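Side-chain contacts in DnaD domain protein (Enterococcus faecalis, PDB 2I5U), which is of unknown function but, as a member of the DnaB/DnaD family, probably takes part in the initiation of DNA replication: residues Asp25-Asp30 with Ala65-Trp70; Glu50-Ala55 with Tyr60-Ala65. All blocks are in the same frame, centred on the assembly; numbering follows the deposited sequence.

Contact 1: Asp25-Asp30 with Ala65-Trp70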
loop_
_atom_site.group_PDB
_atom_site.type_symbol
_atom_site.label_atom_id
_atom_site.label_comp_id
_atom_site.label_asym_id
_atom_site.label_seq_id
_atom_site.Cartn_x
_atom_site.Cartn_y
_atom_site.Cartn_z
ATOM N N ASP A 25 -0.469 -7.497 -2.407
ATOM C CA ASP A 25 -0.182 -8.776 -1.724
ATOM C C ASP A 25 1.321 -8.995 -1.655
ATOM O O ASP A 25 1.864 -9.423 -0.622
ATOM C CB ASP A 25 -0.795 -9.974 -2.465
ATOM C CG ASP A 25 -2.274 -10.139 -2.228
ATOM O OD1 ASP A 25 -2.781 -9.599 -1.236
ATOM O OD2 ASP A 25 -2.921 -10.870 -3.033
ATOM N N TYR A 26 1.993 -8.696 -2.753
ATOM C CA TYR A 26 3.438 -8.859 -2.844
ATOM C C TYR A 26 4.143 -7.857 -1.933
ATOM O O TYR A 26 5.143 -8.189 -1.306
ATOM C CB TYR A 26 3.911 -8.741 -4.290
ATOM C CG TYR A 26 5.118 -9.566 -4.540
ATOM C CD1 TYR A 26 5.006 -10.932 -4.811
ATOM C CD2 TYR A 26 6.386 -9.020 -4.412
ATOM C CE1 TYR A 26 6.120 -11.709 -4.995
ATOM C CE2 TYR A 26 7.510 -9.797 -4.608
ATOM C CZ TYR A 26 7.362 -11.137 -4.894
ATOM O OH TYR A 26 8.459 -11.936 -5.063
ATOM N N TRP A 27 3.589 -6.651 -1.797
ATOM C CA TRP A 27 4.164 -5.648 -0.901
ATOM C C TRP A 27 4.062 -6.092 0.544
ATOM O O TRP A 27 4.998 -5.901 1.316
ATOM C CB TRP A 27 3.465 -4.290 -1.070
ATOM C CG TRP A 27 4.174 -3.390 -2.016
ATOM C CD1 TRP A 27 3.713 -2.895 -3.216
ATOM C CD2 TRP A 27 5.469 -2.852 -1.832
ATOM N NE1 TRP A 27 4.663 -2.093 -3.781
ATOM C CE2 TRP A 27 5.757 -2.054 -2.954
ATOM C CE3 TRP A 27 6.441 -3.000 -0.833
ATOM C CZ2 TRP A 27 6.979 -1.386 -3.101
ATOM C CZ3 TRP A 27 7.647 -2.330 -0.968
ATOM C CH2 TRP A 27 7.909 -1.540 -2.105
ATOM N N ILE A 28 2.933 -6.681 0.917
ATOM C CA ILE A 28 2.771 -7.203 2.271
ATOM C C ILE A 28 3.842 -8.269 2.539
ATOM O O ILE A 28 4.501 -8.252 3.601
ATOM C CB ILE A 28 1.343 -7.769 2.509
ATOM C CG1 ILE A 28 0.326 -6.627 2.541
ATOM C CG2 ILE A 28 1.287 -8.573 3.814
ATOM C CD1 ILE A 28 -1.107 -7.097 2.477
ATOM N N SER A 29 4.036 -9.171 1.577
ATOM C CA SER A 29 5.069 -10.207 1.686
ATOM C C SER A 29 6.465 -9.603 1.827
ATOM O O SER A 29 7.298 -10.102 2.619
ATOM C CB SER A 29 5.020 -11.126 0.472
ATOM O OG SER A 29 3.876 -11.964 0.531
ATOM N N ASP A 30 6.736 -8.540 1.073
ATOM C CA ASP A 30 8.055 -7.925 1.080
ATOM C C ASP A 30 8.353 -7.230 2.406
ATOM O O ASP A 30 9.472 -7.316 2.918
ATOM C CB ASP A 30 8.251 -6.990 -0.119
ATOM C CG ASP A 30 8.602 -7.741 -1.402
ATOM O OD1 ASP A 30 8.889 -8.962 -1.352
ATOM O OD2 ASP A 30 8.604 -7.102 -2.464
ATOM N N ALA A 65 6.173 4.232 -5.175
ATOM C CA ALA A 65 7.372 5.024 -4.873
ATOM C C ALA A 65 7.513 5.232 -3.372
ATOM O O ALA A 65 8.628 5.133 -2.817
ATOM C CB ALA A 65 7.324 6.338 -5.590
ATOM N N ILE A 66 6.396 5.533 -2.714
ATOM C CA ILE A 66 6.403 5.716 -1.267
ATOM C C ILE A 66 6.833 4.446 -0.555
ATOM O O ILE A 66 7.696 4.457 0.312
ATOM C CB ILE A 66 5.018 6.111 -0.738
ATOM C CG1 ILE A 66 4.576 7.454 -1.312
ATOM C CG2 ILE A 66 5.029 6.181 0.785
ATOM C CD1 ILE A 66 3.118 7.799 -1.050
ATOM N N LEU A 67 6.201 3.346 -0.910
ATOM C CA LEU A 67 6.508 2.060 -0.279
ATOM C C LEU A 67 7.959 1.603 -0.498
ATOM O O LEU A 67 8.547 0.984 0.385
ATOM C CB LEU A 67 5.532 0.980 -0.771
ATOM C CG LEU A 67 4.065 1.210 -0.408
ATOM C CD1 LEU A 67 3.229 0.155 -1.116
ATOM C CD2 LEU A 67 3.850 1.214 1.093
ATOM N N LYS A 68 8.523 1.863 -1.676
ATOM C CA LYS A 68 9.928 1.467 -1.940
ATOM C C LYS A 68 10.867 2.163 -0.992
ATOM O O LYS A 68 11.889 1.571 -0.548
ATOM C CB LYS A 68 10.345 1.810 -3.366
ATOM C CG LYS A 68 9.789 0.896 -4.407
ATOM C CD LYS A 68 10.299 1.273 -5.781
ATOM C CE LYS A 68 9.653 0.431 -6.873
ATOM N NZ LYS A 68 10.026 0.863 -8.279
ATOM N N ASP A 69 10.581 3.439 -0.714
ATOM C CA ASP A 69 11.358 4.218 0.250
ATOM C C ASP A 69 11.312 3.534 1.600
ATOM O O ASP A 69 12.342 3.185 2.175
ATOM C CB ASP A 69 10.794 5.633 0.416
ATOM C CG ASP A 69 11.028 6.506 -0.783
ATOM O OD1 ASP A 69 11.987 6.256 -1.531
ATOM O OD2 ASP A 69 10.258 7.469 -0.967
ATOM N N TRP A 70 10.097 3.318 2.084
ATOM C CA TRP A 70 9.897 2.759 3.408
ATOM C C TRP A 70 10.544 1.382 3.548
ATOM O O TRP A 70 11.134 1.065 4.594
ATOM C CB TRP A 70 8.393 2.689 3.705
ATOM C CG TRP A 70 7.745 4.049 3.819
ATOM C CD1 TRP A 70 8.370 5.259 3.828
ATOM C CD2 TRP A 70 6.343 4.323 3.967
ATOM N NE1 TRP A 70 7.455 6.268 3.945
ATOM C CE2 TRP A 70 6.199 5.724 4.039
ATOM C CE3 TRP A 70 5.198 3.520 4.027
ATOM C CZ2 TRP A 70 4.954 6.348 4.212
ATOM C CZ3 TRP A 70 3.948 4.144 4.187
ATOM C CH2 TRP A 70 3.842 5.537 4.270
#
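Trp27 of helix 18-32 reaches across to helix 60-73 and lays one face of its indole on Leu67. CB of Leu67 sits 3.6 Å from the centroid of the Trp27 six-membered ring, only 10° off the ring normal, a CH-pi contact over the face. Leu67 CD1 lies over the pyrrole half, 3.7 Å from Trp27 CD1. With CG anti to the carbonyl carbon (chi1 -64°) and CD1 extended beyond it (chi2 173°), the leucine side chain spans both rings of the indole. The far corner of the indole presses against backbone: CH2 of Trp27 comes within 3.5 Å of the Leu67 carbonyl carbon.

The two helices belong to the all-helical bundle of this DnaD domain, and the indole lies between them, with the closest CA atoms, those of Trp27 and Leu67, 8.1 Å apart. Phe31, one turn on from Trp27, also meets the indole, the ring planes inclined at about 30°. Lys68 adds its aliphatic root at the ring edge, CG lying in the plane 3.8 Å from Trp27 CH2, before the extended chain carries its ammonium group away from the contact. The one polar atom of the buried indole, NE1, makes weak hydrogen bonds to Tyr60 OH and Asn64 OD1, earlier on helix 60-73.

Contact 2: Glu50-Ala55 with Tyr60-Ala65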
loop_
_atom_site.group_PDB
_atom_site.type_symbol
_atom_site.label_atom_id
_atom_site.label_comp_id
_atom_site.label_asym_id
_atom_site.label_seq_id
_atom_site.Cartn_x
_atom_site.Cartn_y
_atom_site.Cartn_z
ATOM N N GLU A 50 -3.471 6.907 1.920
ATOM C CA GLU A 50 -3.900 8.195 2.504
ATOM C C GLU A 50 -3.036 9.349 2.016
ATOM O O GLU A 50 -3.542 10.425 1.672
ATOM C CB GLU A 50 -3.844 8.137 4.029
ATOM C CG GLU A 50 -4.948 7.283 4.608
ATOM C CD GLU A 50 -4.956 7.249 6.116
ATOM O OE1 GLU A 50 -3.868 7.130 6.721
ATOM O OE2 GLU A 50 -6.070 7.322 6.699
ATOM N N ILE A 51 -1.727 9.125 1.974
ATOM C CA ILE A 51 -0.785 10.152 1.475
ATOM C C ILE A 51 -1.086 10.497 0.005
ATOM O O ILE A 51 -1.110 11.658 -0.379
ATOM C CB ILE A 51 0.674 9.675 1.653
ATOM C CG1 ILE A 51 1.060 9.665 3.138
ATOM C CG2 ILE A 51 1.638 10.553 0.886
ATOM C CD1 ILE A 51 2.336 8.908 3.462
ATOM N N ALA A 52 -1.373 9.483 -0.790
ATOM C CA ALA A 52 -1.695 9.667 -2.194
ATOM C C ALA A 52 -3.005 10.435 -2.366
ATOM O O ALA A 52 -3.129 11.270 -3.264
ATOM C CB ALA A 52 -1.775 8.287 -2.897
ATOM N N ILE A 53 -3.995 10.131 -1.532
ATOM C CA ILE A 53 -5.256 10.884 -1.551
ATOM C C ILE A 53 -5.004 12.372 -1.282
ATOM O O ILE A 53 -5.480 13.247 -2.015
ATOM C CB ILE A 53 -6.279 10.353 -0.531
ATOM C CG1 ILE A 53 -6.748 8.954 -0.918
ATOM C CG2 ILE A 53 -7.519 11.273 -0.487
ATOM C CD1 ILE A 53 -7.408 8.198 0.228
ATOM N N ASP A 54 -4.268 12.654 -0.219
ATOM C CA ASP A 54 -4.013 14.042 0.170
ATOM C C ASP A 54 -3.222 14.823 -0.905
ATOM O O ASP A 54 -3.455 15.999 -1.111
ATOM C CB ASP A 54 -3.273 14.109 1.520
ATOM C CG ASP A 54 -4.156 13.779 2.699
ATOM O OD1 ASP A 54 -5.399 13.730 2.541
ATOM O OD2 ASP A 54 -3.588 13.579 3.795
ATOM N N ALA A 55 -2.279 14.152 -1.561
ATOM C CA ALA A 55 -1.471 14.750 -2.639
ATOM C C ALA A 55 -2.208 14.800 -3.970
ATOM O O ALA A 55 -1.720 15.396 -4.939
ATOM C CB ALA A 55 -0.159 13.960 -2.796
ATOM N N TYR A 60 -1.271 3.787 -8.453
ATOM C CA TYR A 60 -0.319 2.831 -7.895
ATOM C C TYR A 60 1.118 3.329 -8.003
ATOM O O TYR A 60 1.932 3.079 -7.118
ATOM C CB TYR A 60 -0.468 1.456 -8.544
ATOM C CG TYR A 60 0.544 0.481 -8.023
ATOM C CD1 TYR A 60 0.411 -0.080 -6.774
ATOM C CD2 TYR A 60 1.669 0.131 -8.771
ATOM C CE1 TYR A 60 1.361 -0.978 -6.270
ATOM C CE2 TYR A 60 2.603 -0.758 -8.287
ATOM C CZ TYR A 60 2.463 -1.296 -7.028
ATOM O OH TYR A 60 3.430 -2.207 -6.592
ATOM N N ASN A 61 1.452 3.979 -9.109
ATOM C CA ASN A 61 2.832 4.446 -9.285
ATOM C C ASN A 61 3.292 5.307 -8.117
ATOM O O ASN A 61 4.379 5.124 -7.593
ATOM C CB ASN A 61 2.999 5.200 -10.602
ATOM C CG ASN A 61 2.953 4.285 -11.822
ATOM O OD1 ASN A 61 3.402 3.132 -11.777
ATOM N ND2 ASN A 61 2.471 4.816 -12.925
ATOM N N TYR A 62 2.439 6.223 -7.701
ATOM C CA TYR A 62 2.790 7.153 -6.632
ATOM C C TYR A 62 2.922 6.399 -5.303
ATOM O O TYR A 62 3.878 6.614 -4.524
ATOM C CB TYR A 62 1.721 8.230 -6.518
ATOM C CG TYR A 62 2.069 9.373 -5.589
ATOM C CD1 TYR A 62 2.769 10.479 -6.050
ATOM C CD2 TYR A 62 1.610 9.392 -4.286
ATOM C CE1 TYR A 62 3.051 11.532 -5.214
ATOM C CE2 TYR A 62 1.899 10.441 -3.451
ATOM C CZ TYR A 62 2.631 11.499 -3.919
ATOM O OH TYR A 62 2.911 12.593 -3.091
ATOM N N ILE A 63 1.994 5.475 -5.066
ATOM C CA ILE A 63 2.023 4.679 -3.842
ATOM C C ILE A 63 3.256 3.773 -3.795
ATOM O O ILE A 63 3.901 3.642 -2.758
ATOM C CB ILE A 63 0.714 3.862 -3.696
ATOM C CG1 ILE A 63 -0.461 4.818 -3.473
ATOM C CG2 ILE A 63 0.829 2.862 -2.575
ATOM C CD1 ILE A 63 -1.769 4.215 -3.818
ATOM N N ASN A 64 3.558 3.136 -4.915
ATOM C CA ASN A 64 4.732 2.267 -5.041
ATOM C C ASN A 64 6.033 3.014 -4.684
ATOM O O ASN A 64 6.888 2.481 -3.989
ATOM C CB ASN A 64 4.778 1.702 -6.471
ATOM C CG ASN A 64 5.845 0.678 -6.670
ATOM O OD1 ASN A 64 5.975 -0.269 -5.913
ATOM N ND2 ASN A 64 6.601 0.843 -7.740
ATOM N N ALA A 65 6.173 4.232 -5.175
ATOM C CA ALA A 65 7.372 5.024 -4.873
ATOM C C ALA A 65 7.513 5.232 -3.372
ATOM O O ALA A 65 8.628 5.133 -2.817
ATOM C CB ALA A 65 7.324 6.338 -5.590
#
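The phenol of Tyr62 meets Ile51, Ala52 and Ala55 along one side of helix 38-55. CG2 of Ile51 lies at the ring edge, near its plane, at 4.3 Å from CE2 of Tyr62, a loose apolar touch. The methyl of Ala52 approaches obliquely, its CB 3.8 Å from Tyr62 CD2, while farther out CB of Ala55 comes to 3.4 Å from the Tyr62 hydroxyl oxygen, OH. No hydrogen bond crosses between the two segments; the phenol meets helix 38-55 through apolar contacts and the approach of Ala55 CB to OH. With CG anti to the backbone N (chi1 -171°), the ring extends away from its own helix and across residues Ala52 to Ala55 of the other segment.

Helix 38-55 and helix 60-73 are consecutive helices of the all-helical domain, joined by a four-residue non-helical connection; the short segment axes approach to 9.6 Å, with 126° between their N-to-C directions. Within that connection Asn59 accepts a hydrogen bond from the Tyr62 backbone N through OD1, and Ala57 touches the Tyr62 side chain.

Closer to the core, Ala52 also meets Ile63, whose CG1 lies 3.8 Å from Ala52 CB. The small alanine side chain lets the backbones come close, the CA atoms of Ala52 and Ile63 being 6.4 Å apart. Ile63 continues into the core, where Phe13, Trp8 of helix 2-9 and Phe24 of helix 18-32 pack against it.

Helix 60-73 is common to both contacts, whose segments share Ala65 and whose centres lie about 12 Å apart. Along the chain, contact 2 is nested inside the loop that contact 1 closes. In space, helix 60-73 packs on both helix 38-55 and helix 18-32. Polar and apolar links join the contacts: approaches of 3.1 Å from Trp27 NE1 to Tyr60 OH and to Asn64 OD1 tie contact 1 to contact 2, while Ile51 CG2 packs at 3.7 Å on Ile66 CD1. Ile51 CD1 also packs on Trp70. The bound magnesium ion is remote from this packing, about 12 Å from the Trp27 side chain.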